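Local coordinates for capsid protein (Bocavirus gorilla/GBoV1/2009, PDB 7LNK) that forms, as sixty assembled copies, the T=1 icosahedral shell of the gorilla bocavirus particle, following the parvovirus capsid plan, at residues A[96-101]-A[205-210]; A[270-275]-A[321-326]; A[286-291]-A[300-305]. All blocks are in the same frame, centred on the assembly; numbering follows the deposited sequence.

Contact 1: residues A[96-101]-A[205-210]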
ATOM      1  N   VAL A  96     -75.931 -38.848 -27.686  1.00 17.63           N
ATOM      2  CA  VAL A  96     -77.173 -39.355 -27.128  1.00 17.63           C
ATOM      3  C   VAL A  96     -76.966 -39.622 -25.649  1.00 17.63           C
ATOM      4  O   VAL A  96     -75.868 -39.986 -25.220  1.00 17.63           O
ATOM      5  CB  VAL A  96     -77.663 -40.626 -27.849  1.00 17.79           C
ATOM      6  CG1 VAL A  96     -77.992 -40.324 -29.290  1.00 17.79           C
ATOM      7  CG2 VAL A  96     -76.617 -41.660 -27.799  1.00 17.79           C
ATOM      8  N   LYS A  97     -78.018 -39.420 -24.868  1.00 17.17           N
ATOM      9  CA  LYS A  97     -77.990 -39.616 -23.429  1.00 17.17           C
ATOM     10  C   LYS A  97     -79.239 -40.369 -23.023  1.00 17.17           C
ATOM     11  O   LYS A  97     -80.339 -40.016 -23.450  1.00 17.17           O
ATOM     12  CB  LYS A  97     -77.935 -38.284 -22.686  1.00 17.28           C
ATOM     13  CG  LYS A  97     -76.667 -37.501 -22.873  1.00 17.28           C
ATOM     14  CD  LYS A  97     -76.770 -36.178 -22.164  1.00 17.28           C
ATOM     15  CE  LYS A  97     -75.503 -35.380 -22.291  1.00 17.28           C
ATOM     16  NZ  LYS A  97     -75.638 -34.053 -21.652  1.00 17.28           N
ATOM     17  N   ILE A  98     -79.073 -41.401 -22.207  1.00 17.05           N
ATOM     18  CA  ILE A  98     -80.187 -42.082 -21.561  1.00 17.05           C
ATOM     19  C   ILE A  98     -80.104 -41.755 -20.082  1.00 17.05           C
ATOM     20  O   ILE A  98     -79.078 -42.001 -19.443  1.00 17.05           O
ATOM     21  CB  ILE A  98     -80.158 -43.597 -21.804  1.00 16.71           C
ATOM     22  CG1 ILE A  98     -80.358 -43.912 -23.282  1.00 16.71           C
ATOM     23  CG2 ILE A  98     -81.236 -44.271 -21.017  1.00 16.71           C
ATOM     24  CD1 ILE A  98     -79.093 -44.219 -24.010  1.00 16.71           C
ATOM     25  N   TYR A  99     -81.174 -41.186 -19.538  1.00 17.32           N
ATOM     26  CA  TYR A  99     -81.143 -40.671 -18.181  1.00 17.32           C
ATOM     27  C   TYR A  99     -82.559 -40.601 -17.638  1.00 17.32           C
ATOM     28  O   TYR A  99     -83.526 -40.925 -18.326  1.00 17.32           O
ATOM     29  CB  TYR A  99     -80.469 -39.302 -18.136  1.00 17.14           C
ATOM     30  CG  TYR A  99     -81.177 -38.264 -18.958  1.00 17.14           C
ATOM     31  CD1 TYR A  99     -82.164 -37.478 -18.406  1.00 17.14           C
ATOM     32  CD2 TYR A  99     -80.873 -38.084 -20.292  1.00 17.14           C
ATOM     33  CE1 TYR A  99     -82.811 -36.548 -19.148  1.00 17.14           C
ATOM     34  CE2 TYR A  99     -81.522 -37.156 -21.041  1.00 17.14           C
ATOM     35  CZ  TYR A  99     -82.491 -36.387 -20.462  1.00 17.14           C
ATOM     36  OH  TYR A  99     -83.149 -35.443 -21.200  1.00 17.14           O
ATOM     37  N   ASN A 100     -82.664 -40.152 -16.389  1.00 18.04           N
ATOM     38  CA  ASN A 100     -83.935 -40.081 -15.667  1.00 18.04           C
ATOM     39  C   ASN A 100     -84.695 -41.393 -15.758  1.00 18.04           C
ATOM     40  O   ASN A 100     -85.871 -41.429 -16.112  1.00 18.04           O
ATOM     41  CB  ASN A 100     -84.793 -38.919 -16.153  1.00 17.83           C
ATOM     42  CG  ASN A 100     -84.269 -37.594 -15.688  1.00 17.83           C
ATOM     43  OD1 ASN A 100     -83.556 -37.521 -14.696  1.00 17.83           O
ATOM     44  ND2 ASN A 100     -84.622 -36.535 -16.394  1.00 17.83           N
ATOM     45  N   LEU A 101     -84.014 -42.478 -15.421  1.00 19.23           N
ATOM     46  CA  LEU A 101     -84.582 -43.802 -15.590  1.00 19.23           C
ATOM     47  C   LEU A 101     -85.510 -44.131 -14.438  1.00 19.23           C
ATOM     48  O   LEU A 101     -85.267 -43.750 -13.292  1.00 19.23           O
ATOM     49  CB  LEU A 101     -83.471 -44.837 -15.672  1.00 18.44           C
ATOM     50  CG  LEU A 101     -82.560 -44.638 -16.873  1.00 18.44           C
ATOM     51  CD1 LEU A 101     -81.409 -45.600 -16.814  1.00 18.44           C
ATOM     52  CD2 LEU A 101     -83.346 -44.817 -18.142  1.00 18.44           C
ATOM     53  N   GLU A 205     -78.681 -43.348 -11.982  1.00 18.57           N
ATOM     54  CA  GLU A 205     -77.574 -43.305 -12.920  1.00 18.57           C
ATOM     55  C   GLU A 205     -78.029 -42.878 -14.309  1.00 18.57           C
ATOM     56  O   GLU A 205     -79.215 -42.708 -14.585  1.00 18.57           O
ATOM     57  CB  GLU A 205     -76.891 -44.667 -12.956  1.00 19.85           C
ATOM     58  CG  GLU A 205     -76.227 -45.000 -11.642  1.00 19.85           C
ATOM     59  CD  GLU A 205     -75.620 -46.370 -11.626  1.00 19.85           C
ATOM     60  OE1 GLU A 205     -75.893 -47.148 -12.551  1.00 19.85           O
ATOM     61  OE2 GLU A 205     -74.848 -46.671 -10.699  1.00 19.85           O
ATOM     62  N   SER A 206     -77.054 -42.735 -15.200  1.00 18.10           N
ATOM     63  CA  SER A 206     -77.303 -42.317 -16.571  1.00 18.10           C
ATOM     64  C   SER A 206     -76.125 -42.746 -17.428  1.00 18.10           C
ATOM     65  O   SER A 206     -75.048 -43.058 -16.921  1.00 18.10           O
ATOM     66  CB  SER A 206     -77.526 -40.808 -16.672  1.00 17.79           C
ATOM     67  OG  SER A 206     -76.371 -40.093 -16.289  1.00 17.79           O
ATOM     68  N   SER A 207     -76.345 -42.765 -18.736  1.00 17.73           N
ATOM     69  CA  SER A 207     -75.295 -43.094 -19.684  1.00 17.73           C
ATOM     70  C   SER A 207     -75.401 -42.176 -20.889  1.00 17.73           C
ATOM     71  O   SER A 207     -76.477 -41.673 -21.207  1.00 17.73           O
ATOM     72  CB  SER A 207     -75.373 -44.557 -20.122  1.00 18.35           C
ATOM     73  OG  SER A 207     -76.585 -44.817 -20.799  1.00 18.35           O
ATOM     74  N   GLU A 208     -74.271 -41.955 -21.550  1.00 17.81           N
ATOM     75  CA  GLU A 208     -74.234 -41.124 -22.742  1.00 17.81           C
ATOM     76  C   GLU A 208     -73.294 -41.734 -23.764  1.00 17.81           C
ATOM     77  O   GLU A 208     -72.352 -42.444 -23.411  1.00 17.81           O
ATOM     78  CB  GLU A 208     -73.799 -39.697 -22.425  1.00 20.10           C
ATOM     79  CG  GLU A 208     -72.400 -39.580 -21.906  1.00 20.10           C
ATOM     80  CD  GLU A 208     -72.065 -38.170 -21.492  1.00 20.10           C
ATOM     81  OE1 GLU A 208     -72.796 -37.246 -21.898  1.00 20.10           O
ATOM     82  OE2 GLU A 208     -71.070 -37.984 -20.763  1.00 20.10           O
ATOM     83  N   PHE A 209     -73.560 -41.449 -25.032  1.00 17.91           N
ATOM     84  CA  PHE A 209     -72.839 -42.038 -26.145  1.00 17.91           C
ATOM     85  C   PHE A 209     -72.572 -40.964 -27.183  1.00 17.91           C
ATOM     86  O   PHE A 209     -73.470 -40.202 -27.540  1.00 17.91           O
ATOM     87  CB  PHE A 209     -73.646 -43.165 -26.771  1.00 17.63           C
ATOM     88  CG  PHE A 209     -73.976 -44.256 -25.819  1.00 17.63           C
ATOM     89  CD1 PHE A 209     -73.081 -45.268 -25.569  1.00 17.63           C
ATOM     90  CD2 PHE A 209     -75.175 -44.252 -25.143  1.00 17.63           C
ATOM     91  CE1 PHE A 209     -73.384 -46.259 -24.682  1.00 17.63           C
ATOM     92  CE2 PHE A 209     -75.479 -45.246 -24.256  1.00 17.63           C
ATOM     93  CZ  PHE A 209     -74.584 -46.250 -24.027  1.00 17.63           C
ATOM     94  N   THR A 210     -71.339 -40.904 -27.665  1.00 18.30           N
ATOM     95  CA  THR A 210     -70.953 -39.957 -28.697  1.00 18.30           C
ATOM     96  C   THR A 210     -70.615 -40.721 -29.962  1.00 18.30           C
ATOM     97  O   THR A 210     -70.118 -41.848 -29.896  1.00 18.30           O
ATOM     98  CB  THR A 210     -69.760 -39.109 -28.264  1.00 18.88           C
ATOM     99  OG1 THR A 210     -68.648 -39.962 -27.983  1.00 18.88           O
ATOM    100  CG2 THR A 210     -70.101 -38.320 -27.024  1.00 18.88           C
TER

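Contact 2: residues A[270-275]-A[321-326]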
ATOM      1  N   GLY A 270     -80.182 -47.751 -63.959  1.00 23.82           N
ATOM      2  CA  GLY A 270     -81.472 -48.075 -63.398  1.00 23.82           C
ATOM      3  C   GLY A 270     -82.102 -49.220 -64.151  1.00 23.82           C
ATOM      4  O   GLY A 270     -81.687 -49.568 -65.259  1.00 23.82           O
ATOM      5  N   PHE A 271     -83.120 -49.798 -63.526  1.00 25.25           N
ATOM      6  CA  PHE A 271     -83.891 -50.900 -64.089  1.00 25.25           C
ATOM      7  C   PHE A 271     -85.344 -50.477 -64.215  1.00 25.25           C
ATOM      8  O   PHE A 271     -86.033 -50.306 -63.205  1.00 25.25           O
ATOM      9  CB  PHE A 271     -83.783 -52.141 -63.212  1.00 24.40           C
ATOM     10  CG  PHE A 271     -82.444 -52.789 -63.226  1.00 24.40           C
ATOM     11  CD1 PHE A 271     -81.576 -52.593 -64.279  1.00 24.40           C
ATOM     12  CD2 PHE A 271     -82.049 -53.597 -62.186  1.00 24.40           C
ATOM     13  CE1 PHE A 271     -80.350 -53.195 -64.292  1.00 24.40           C
ATOM     14  CE2 PHE A 271     -80.827 -54.203 -62.200  1.00 24.40           C
ATOM     15  CZ  PHE A 271     -79.977 -54.001 -63.247  1.00 24.40           C
ATOM     16  N   LEU A 272     -85.810 -50.302 -65.445  1.00 26.68           N
ATOM     17  CA  LEU A 272     -87.229 -50.168 -65.728  1.00 26.68           C
ATOM     18  C   LEU A 272     -87.855 -51.462 -66.216  1.00 26.68           C
ATOM     19  O   LEU A 272     -89.058 -51.491 -66.476  1.00 26.68           O
ATOM     20  CB  LEU A 272     -87.460 -49.062 -66.753  1.00 26.80           C
ATOM     21  CG  LEU A 272     -87.038 -47.677 -66.274  1.00 26.80           C
ATOM     22  CD1 LEU A 272     -87.184 -46.663 -67.386  1.00 26.80           C
ATOM     23  CD2 LEU A 272     -87.832 -47.266 -65.054  1.00 26.80           C
ATOM     24  N   GLY A 273     -87.071 -52.524 -66.356  1.00 27.50           N
ATOM     25  CA  GLY A 273     -87.527 -53.720 -67.035  1.00 27.50           C
ATOM     26  C   GLY A 273     -88.307 -54.705 -66.196  1.00 27.50           C
ATOM     27  O   GLY A 273     -89.144 -55.441 -66.722  1.00 27.50           O
ATOM     28  N   GLY A 274     -88.049 -54.736 -64.897  1.00 28.53           N
ATOM     29  CA  GLY A 274     -88.709 -55.693 -64.041  1.00 28.53           C
ATOM     30  C   GLY A 274     -90.101 -55.262 -63.632  1.00 28.53           C
ATOM     31  O   GLY A 274     -90.519 -54.128 -63.834  1.00 28.53           O
ATOM     32  N   GLN A 275     -90.824 -56.204 -63.035  1.00 29.78           N
ATOM     33  CA  GLN A 275     -92.186 -55.987 -62.576  1.00 29.78           C
ATOM     34  C   GLN A 275     -92.392 -56.743 -61.276  1.00 29.78           C
ATOM     35  O   GLN A 275     -91.818 -57.811 -61.071  1.00 29.78           O
ATOM     36  CB  GLN A 275     -93.198 -56.454 -63.619  1.00 31.96           C
ATOM     37  CG  GLN A 275     -93.180 -55.640 -64.881  1.00 31.96           C
ATOM     38  CD  GLN A 275     -94.091 -56.194 -65.931  1.00 31.96           C
ATOM     39  OE1 GLN A 275     -94.375 -57.386 -65.948  1.00 31.96           O
ATOM     40  NE2 GLN A 275     -94.572 -55.333 -66.815  1.00 31.96           N
ATOM     41  N   LEU A 321     -96.172 -46.858 -61.451  1.00 30.08           N
ATOM     42  CA  LEU A 321     -96.265 -46.520 -60.039  1.00 30.08           C
ATOM     43  C   LEU A 321     -95.491 -47.527 -59.195  1.00 30.08           C
ATOM     44  O   LEU A 321     -95.063 -47.212 -58.081  1.00 30.08           O
ATOM     45  CB  LEU A 321     -97.732 -46.470 -59.620  1.00 30.15           C
ATOM     46  CG  LEU A 321     -98.121 -45.739 -58.335  1.00 30.15           C
ATOM     47  CD1 LEU A 321     -99.534 -45.247 -58.480  1.00 30.15           C
ATOM     48  CD2 LEU A 321     -97.995 -46.551 -57.097  1.00 30.15           C
ATOM     49  N   GLU A 322     -95.296 -48.744 -59.714  1.00 30.12           N
ATOM     50  CA  GLU A 322     -94.539 -49.753 -58.979  1.00 30.12           C
ATOM     51  C   GLU A 322     -93.109 -49.309 -58.734  1.00 30.12           C
ATOM     52  O   GLU A 322     -92.471 -49.746 -57.772  1.00 30.12           O
ATOM     53  CB  GLU A 322     -94.522 -51.081 -59.731  1.00 31.42           C
ATOM     54  CG  GLU A 322     -95.831 -51.817 -59.808  1.00 31.42           C
ATOM     55  CD  GLU A 322     -95.695 -53.119 -60.560  1.00 31.42           C
ATOM     56  OE1 GLU A 322     -94.641 -53.334 -61.188  1.00 31.42           O
ATOM     57  OE2 GLU A 322     -96.626 -53.943 -60.505  1.00 31.42           O
ATOM     58  N   TYR A 323     -92.579 -48.461 -59.603  1.00 29.36           N
ATOM     59  CA  TYR A 323     -91.174 -48.109 -59.519  1.00 29.36           C
ATOM     60  C   TYR A 323     -90.932 -46.919 -58.613  1.00 29.36           C
ATOM     61  O   TYR A 323     -89.775 -46.579 -58.356  1.00 29.36           O
ATOM     62  CB  TYR A 323     -90.640 -47.816 -60.914  1.00 29.44           C
ATOM     63  CG  TYR A 323     -90.814 -48.976 -61.856  1.00 29.44           C
ATOM     64  CD1 TYR A 323     -90.631 -50.274 -61.424  1.00 29.44           C
ATOM     65  CD2 TYR A 323     -91.171 -48.771 -63.173  1.00 29.44           C
ATOM     66  CE1 TYR A 323     -90.798 -51.333 -62.276  1.00 29.44           C
ATOM     67  CE2 TYR A 323     -91.338 -49.823 -64.033  1.00 29.44           C
ATOM     68  CZ  TYR A 323     -91.151 -51.103 -63.580  1.00 29.44           C
ATOM     69  OH  TYR A 323     -91.317 -52.158 -64.441  1.00 29.44           O
ATOM     70  N   LYS A 324     -91.992 -46.285 -58.131  1.00 28.25           N
ATOM     71  CA  LYS A 324     -91.868 -45.090 -57.323  1.00 28.25           C
ATOM     72  C   LYS A 324     -91.727 -45.447 -55.852  1.00 28.25           C
ATOM     73  O   LYS A 324     -92.342 -46.392 -55.358  1.00 28.25           O
ATOM     74  CB  LYS A 324     -93.082 -44.190 -57.527  1.00 28.65           C
ATOM     75  CG  LYS A 324     -93.195 -43.614 -58.916  1.00 28.65           C
ATOM     76  CD  LYS A 324     -94.376 -42.677 -59.010  1.00 28.65           C
ATOM     77  CE  LYS A 324     -94.419 -41.959 -60.342  1.00 28.65           C
ATOM     78  NZ  LYS A 324     -94.887 -42.836 -61.436  1.00 28.65           N
ATOM     79  N   LEU A 325     -90.893 -44.682 -55.159  1.00 26.09           N
ATOM     80  CA  LEU A 325     -90.760 -44.801 -53.718  1.00 26.09           C
ATOM     81  C   LEU A 325     -92.086 -44.439 -53.066  1.00 26.09           C
ATOM     82  O   LEU A 325     -92.710 -43.442 -53.434  1.00 26.09           O
ATOM     83  CB  LEU A 325     -89.654 -43.876 -53.222  1.00 25.42           C
ATOM     84  CG  LEU A 325     -89.159 -43.969 -51.786  1.00 25.42           C
ATOM     85  CD1 LEU A 325     -89.257 -45.387 -51.298  1.00 25.42           C
ATOM     86  CD2 LEU A 325     -87.729 -43.511 -51.733  1.00 25.42           C
ATOM     87  N   GLN A 326     -92.532 -45.254 -52.117  1.00 25.53           N
ATOM     88  CA  GLN A 326     -93.818 -45.012 -51.488  1.00 25.53           C
ATOM     89  C   GLN A 326     -93.781 -45.533 -50.061  1.00 25.53           C
ATOM     90  O   GLN A 326     -93.175 -46.569 -49.795  1.00 25.53           O
ATOM     91  CB  GLN A 326     -94.925 -45.682 -52.295  1.00 26.23           C
ATOM     92  CG  GLN A 326     -96.315 -45.321 -51.896  1.00 26.23           C
ATOM     93  CD  GLN A 326     -97.318 -45.890 -52.854  1.00 26.23           C
ATOM     94  OE1 GLN A 326     -96.955 -46.504 -53.849  1.00 26.23           O
ATOM     95  NE2 GLN A 326     -98.589 -45.668 -52.579  1.00 26.23           N
TER

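Contact 3: residues A[286-291]-A[300-305]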
ATOM      1  N   PRO A 286     -89.577 -55.882 -58.490  1.00 28.11           N
ATOM      2  CA  PRO A 286     -89.215 -56.147 -59.883  1.00 28.11           C
ATOM      3  C   PRO A 286     -87.981 -57.008 -60.022  1.00 28.11           C
ATOM      4  O   PRO A 286     -87.776 -57.613 -61.076  1.00 28.11           O
ATOM      5  CB  PRO A 286     -88.992 -54.740 -60.443  1.00 28.24           C
ATOM      6  CG  PRO A 286     -89.844 -53.885 -59.605  1.00 28.24           C
ATOM      7  CD  PRO A 286     -89.716 -54.444 -58.232  1.00 28.24           C
ATOM      8  N   TYR A 287     -87.150 -57.078 -58.989  1.00 27.32           N
ATOM      9  CA  TYR A 287     -85.890 -57.798 -59.031  1.00 27.32           C
ATOM     10  C   TYR A 287     -85.627 -58.476 -57.699  1.00 27.32           C
ATOM     11  O   TYR A 287     -85.846 -57.887 -56.640  1.00 27.32           O
ATOM     12  CB  TYR A 287     -84.740 -56.853 -59.377  1.00 26.58           C
ATOM     13  CG  TYR A 287     -84.782 -56.351 -60.795  1.00 26.58           C
ATOM     14  CD1 TYR A 287     -84.111 -57.021 -61.802  1.00 26.58           C
ATOM     15  CD2 TYR A 287     -85.528 -55.243 -61.138  1.00 26.58           C
ATOM     16  CE1 TYR A 287     -84.152 -56.579 -63.091  1.00 26.58           C
ATOM     17  CE2 TYR A 287     -85.588 -54.806 -62.431  1.00 26.58           C
ATOM     18  CZ  TYR A 287     -84.894 -55.475 -63.403  1.00 26.58           C
ATOM     19  OH  TYR A 287     -84.936 -55.038 -64.701  1.00 26.58           O
ATOM     20  N   MET A 288     -85.161 -59.719 -57.764  1.00 27.20           N
ATOM     21  CA  MET A 288     -84.682 -60.459 -56.606  1.00 27.20           C
ATOM     22  C   MET A 288     -83.174 -60.603 -56.670  1.00 27.20           C
ATOM     23  O   MET A 288     -82.635 -61.065 -57.678  1.00 27.20           O
ATOM     24  CB  MET A 288     -85.312 -61.847 -56.526  1.00 29.19           C
ATOM     25  CG  MET A 288     -86.757 -61.823 -56.209  1.00 29.19           C
ATOM     26  SD  MET A 288     -86.956 -61.162 -54.560  1.00 29.19           S
ATOM     27  CE  MET A 288     -88.722 -61.158 -54.449  1.00 29.19           C
ATOM     28  N   VAL A 289     -82.499 -60.220 -55.595  1.00 26.97           N
ATOM     29  CA  VAL A 289     -81.095 -60.550 -55.410  1.00 26.97           C
ATOM     30  C   VAL A 289     -81.039 -61.819 -54.575  1.00 26.97           C
ATOM     31  O   VAL A 289     -81.447 -61.833 -53.409  1.00 26.97           O
ATOM     32  CB  VAL A 289     -80.309 -59.392 -54.775  1.00 26.20           C
ATOM     33  CG1 VAL A 289     -80.251 -58.226 -55.732  1.00 26.20           C
ATOM     34  CG2 VAL A 289     -80.952 -58.934 -53.501  1.00 26.20           C
ATOM     35  N   CYS A 290     -80.567 -62.897 -55.182  1.00 27.31           N
ATOM     36  CA  CYS A 290     -80.643 -64.218 -54.591  1.00 27.31           C
ATOM     37  C   CYS A 290     -79.246 -64.771 -54.366  1.00 27.31           C
ATOM     38  O   CYS A 290     -78.284 -64.368 -55.020  1.00 27.31           O
ATOM     39  CB  CYS A 290     -81.435 -65.168 -55.488  1.00 27.95           C
ATOM     40  SG  CYS A 290     -83.149 -64.703 -55.731  1.00 27.95           S
ATOM     41  N   THR A 291     -79.143 -65.687 -53.412  1.00 28.17           N
ATOM     42  CA  THR A 291     -77.952 -66.503 -53.232  1.00 28.17           C
ATOM     43  C   THR A 291     -78.380 -67.957 -53.298  1.00 28.17           C
ATOM     44  O   THR A 291     -79.303 -68.365 -52.589  1.00 28.17           O
ATOM     45  CB  THR A 291     -77.245 -66.218 -51.905  1.00 27.65           C
ATOM     46  OG1 THR A 291     -78.145 -66.453 -50.820  1.00 27.65           O
ATOM     47  CG2 THR A 291     -76.760 -64.788 -51.856  1.00 27.65           C
ATOM     48  N   THR A 300     -88.986 -73.659 -53.728  1.00 33.00           N
ATOM     49  CA  THR A 300     -89.756 -72.436 -53.896  1.00 33.00           C
ATOM     50  C   THR A 300     -89.291 -71.701 -55.147  1.00 33.00           C
ATOM     51  O   THR A 300     -88.435 -72.177 -55.896  1.00 33.00           O
ATOM     52  CB  THR A 300     -89.629 -71.525 -52.668  1.00 32.90           C
ATOM     53  OG1 THR A 300     -88.254 -71.192 -52.458  1.00 32.90           O
ATOM     54  CG2 THR A 300     -90.160 -72.219 -51.441  1.00 32.90           C
ATOM     55  N   GLY A 301     -89.882 -70.532 -55.376  1.00 31.95           N
ATOM     56  CA  GLY A 301     -89.450 -69.645 -56.430  1.00 31.95           C
ATOM     57  C   GLY A 301     -88.356 -68.715 -55.954  1.00 31.95           C
ATOM     58  O   GLY A 301     -87.840 -68.828 -54.842  1.00 31.95           O
ATOM     59  N   ALA A 302     -88.003 -67.767 -56.821  1.00 30.98           N
ATOM     60  CA  ALA A 302     -86.889 -66.870 -56.532  1.00 30.98           C
ATOM     61  C   ALA A 302     -87.103 -66.129 -55.221  1.00 30.98           C
ATOM     62  O   ALA A 302     -86.167 -65.941 -54.437  1.00 30.98           O
ATOM     63  CB  ALA A 302     -86.693 -65.885 -57.679  1.00 29.80           C
ATOM     64  N   ALA A 303     -88.330 -65.699 -54.966  1.00 31.77           N
ATOM     65  CA  ALA A 303     -88.645 -65.126 -53.669  1.00 31.77           C
ATOM     66  C   ALA A 303     -88.535 -66.198 -52.597  1.00 31.77           C
ATOM     67  O   ALA A 303     -89.086 -67.294 -52.730  1.00 31.77           O
ATOM     68  CB  ALA A 303     -90.043 -64.519 -53.678  1.00 32.02           C
ATOM     69  N   GLY A 304     -87.825 -65.878 -51.533  1.00 31.53           N
ATOM     70  CA  GLY A 304     -87.621 -66.775 -50.429  1.00 31.53           C
ATOM     71  C   GLY A 304     -86.255 -67.422 -50.367  1.00 31.53           C
ATOM     72  O   GLY A 304     -85.846 -67.845 -49.282  1.00 31.53           O
ATOM     73  N   TYR A 305     -85.543 -67.544 -51.483  1.00 29.53           N
ATOM     74  CA  TYR A 305     -84.090 -67.603 -51.418  1.00 29.53           C
ATOM     75  C   TYR A 305     -83.427 -66.273 -51.763  1.00 29.53           C
ATOM     76  O   TYR A 305     -82.200 -66.214 -51.864  1.00 29.53           O
ATOM     77  CB  TYR A 305     -83.525 -68.774 -52.234  1.00 30.00           C
ATOM     78  CG  TYR A 305     -83.724 -68.833 -53.719  1.00 30.00           C
ATOM     79  CD1 TYR A 305     -82.796 -68.286 -54.581  1.00 30.00           C
ATOM     80  CD2 TYR A 305     -84.793 -69.514 -54.260  1.00 30.00           C
ATOM     81  CE1 TYR A 305     -82.954 -68.375 -55.937  1.00 30.00           C
ATOM     82  CE2 TYR A 305     -84.958 -69.611 -55.613  1.00 30.00           C
ATOM     83  CZ  TYR A 305     -84.040 -69.037 -56.449  1.00 30.00           C
ATOM     84  OH  TYR A 305     -84.211 -69.130 -57.806  1.00 30.00           O
TER

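Contact 1: residues A[96-101]-A[205-210]
Val-96 meets Phe-209 on the well-packed face of this antiparallel pairing: its CG2 branch lies 3.5 Å from CB of Phe-209 and extends along the border of the phenyl ring. Further along the same border comes Ile-98, whose CD1 sits near the ring plane, 3.8 Å from CE2 of Phe-209. Ring edge rather than ring face thus takes up both aliphatic chains. Beneath them the backbones are joined by two reciprocal pairs of hydrogen bonds, Val-96 with Phe-209 and Ile-98 with Ser-207; the straightest, from Val-96 N to Phe-209 O (2.8 Å), has 172° at its hydrogen. The strands belong to the parvovirus jelly roll, where, as in other parvoviruses, they probably correspond to D and G of the BIDG sheet: strand 437-453 flanks 96-99 on its other side. The better-packed face looks into the barrel, with Phe-209 and Ser-207 resting on Ile-125 of strand 123-128. The opposite face, which carries Lys-97 and Glu-208, is turned toward the particle interior and is much looser. Glu-208 starts with CG between its backbone N and carbonyl carbon (chi1 64°), then runs extended beside the equally extended Lys-97, both pointing the same way. CE of Lys-97 comes within 3.3 Å of OE1 of Glu-208, yet Lys-97 NZ stays 4.3 Å from that oxygen, so the opposite charges lie beyond salt-bridge range and probably attract only weakly.

Contact 2: residues A[270-275]-A[321-326]
Tyr-323 reaches across from its short 3-10 turn and brings CD2 of its ring to 4.1 Å from CD2 of Leu-272, the two side chains meeting at a slant. With CG anti to the carbonyl carbon (chi1 -58°), the tyrosine directs its phenol into the bend that the chain makes at 272-275. There the hydroxyl comes among backbone carbonyls. Tyr-323 OH is modelled 3.1 Å from Leu-272 O, which approaches the ring obliquely, while Gly-274 O lies at the ring edge so close to the hydroxyl that the detail of that approach is doubtful. The aliphatic part of Gln-275 adds to the surround, its CG 4.0 Å from Tyr-323 OH. Glu-322, one residue earlier, makes a more distant second touch: fully extended beyond CG (chi2 -179°), it brings OE1 to 3.9 Å from CA of Gln-275. That carboxylate is gripped at both oxygens by backbone N-H groups, OE1 by Arg-276 and OE2 by Arg-244 of a neighbouring subunit, an arrangement that fixes its rotation and ties the turn to the interface. A backbone hydrogen bond from Lys-324 N to Leu-321 O (3.2 Å) closes the 3-10 segment that presents both side chains. The contact is buried packing within the long connection between the jelly-roll strands G and H, in the usual family lettering, a region of loops and short strands. Leu-272 is also covered by Leu-316 and Thr-319, and the bend follows directly on strand 270-271, which pairs antiparallel with strand 367-368, whereas the 3-10 turn leads on to strand 326-328.

Contact 3: residues A[286-291]-A[300-305]
Ala-302 turns its methyl group toward strand 287-291, where CB lies 4.2 Å from SG of Cys-290 and 4.3 Å from CG of Met-288. This residue opens a type II beta turn that ends at Tyr-305, and its carbonyl oxygen lies inside the fold of the turn, 3.5 Å from Cys-290 SG. Ala-303 follows with a purely apolar touch: Met-288, bent at chi2 (-65°), swings its terminal CE to 3.7 Å from CB of Ala-303. Gly-304 then takes the third position of the turn with a positive phi of 104°, as type II turns commonly require of that residue. At Tyr-305, CG sits between backbone N and carbonyl carbon (chi1 63°), which folds the ring back so that Ala-302 O stands over the centre of one face. CD1 of the ring packs 3.5 Å from CB of Cys-290, and the thiol sulfur forms an oblique sulfur-aromatic contact, 4.3 Å from the ring centroid. The backbone adds a weak hydrogen bond, 3.5 Å from Thr-291 N to Tyr-305 O, just ahead of the antiparallel pairing of strand 287-291 with strand 306-308. Tyr-305 OH is hydrogen-bonded with Tyr-355 OH of a neighbouring subunit, which also extends the sheet beyond 287-291. Between the two segments, therefore, cohesion rests chiefly on methyl, sulfur and ring packing, with polar bonding contributing little.

How the contacts relate
From the N terminus, contact 1 comes first, closing a loop of 103 residues that includes strands 123-128 and 153-160 and joining two strands of the jelly-roll barrel. Strand 207-223 then leads out into the long connection that holds the others. Contact 2 closes the loop from 270-275 to 321-326, and contact 3, a much shorter closure, is nested inside it. These two touch, Phe-271 CB lying 3.3 Å from Tyr-287 CE2, and both adjoin the same neighbouring subunit. Contact 1 lies on the opposite side of the chain's centre, its own centre about 43 Å from that of contact 2, and it meets two other subunits.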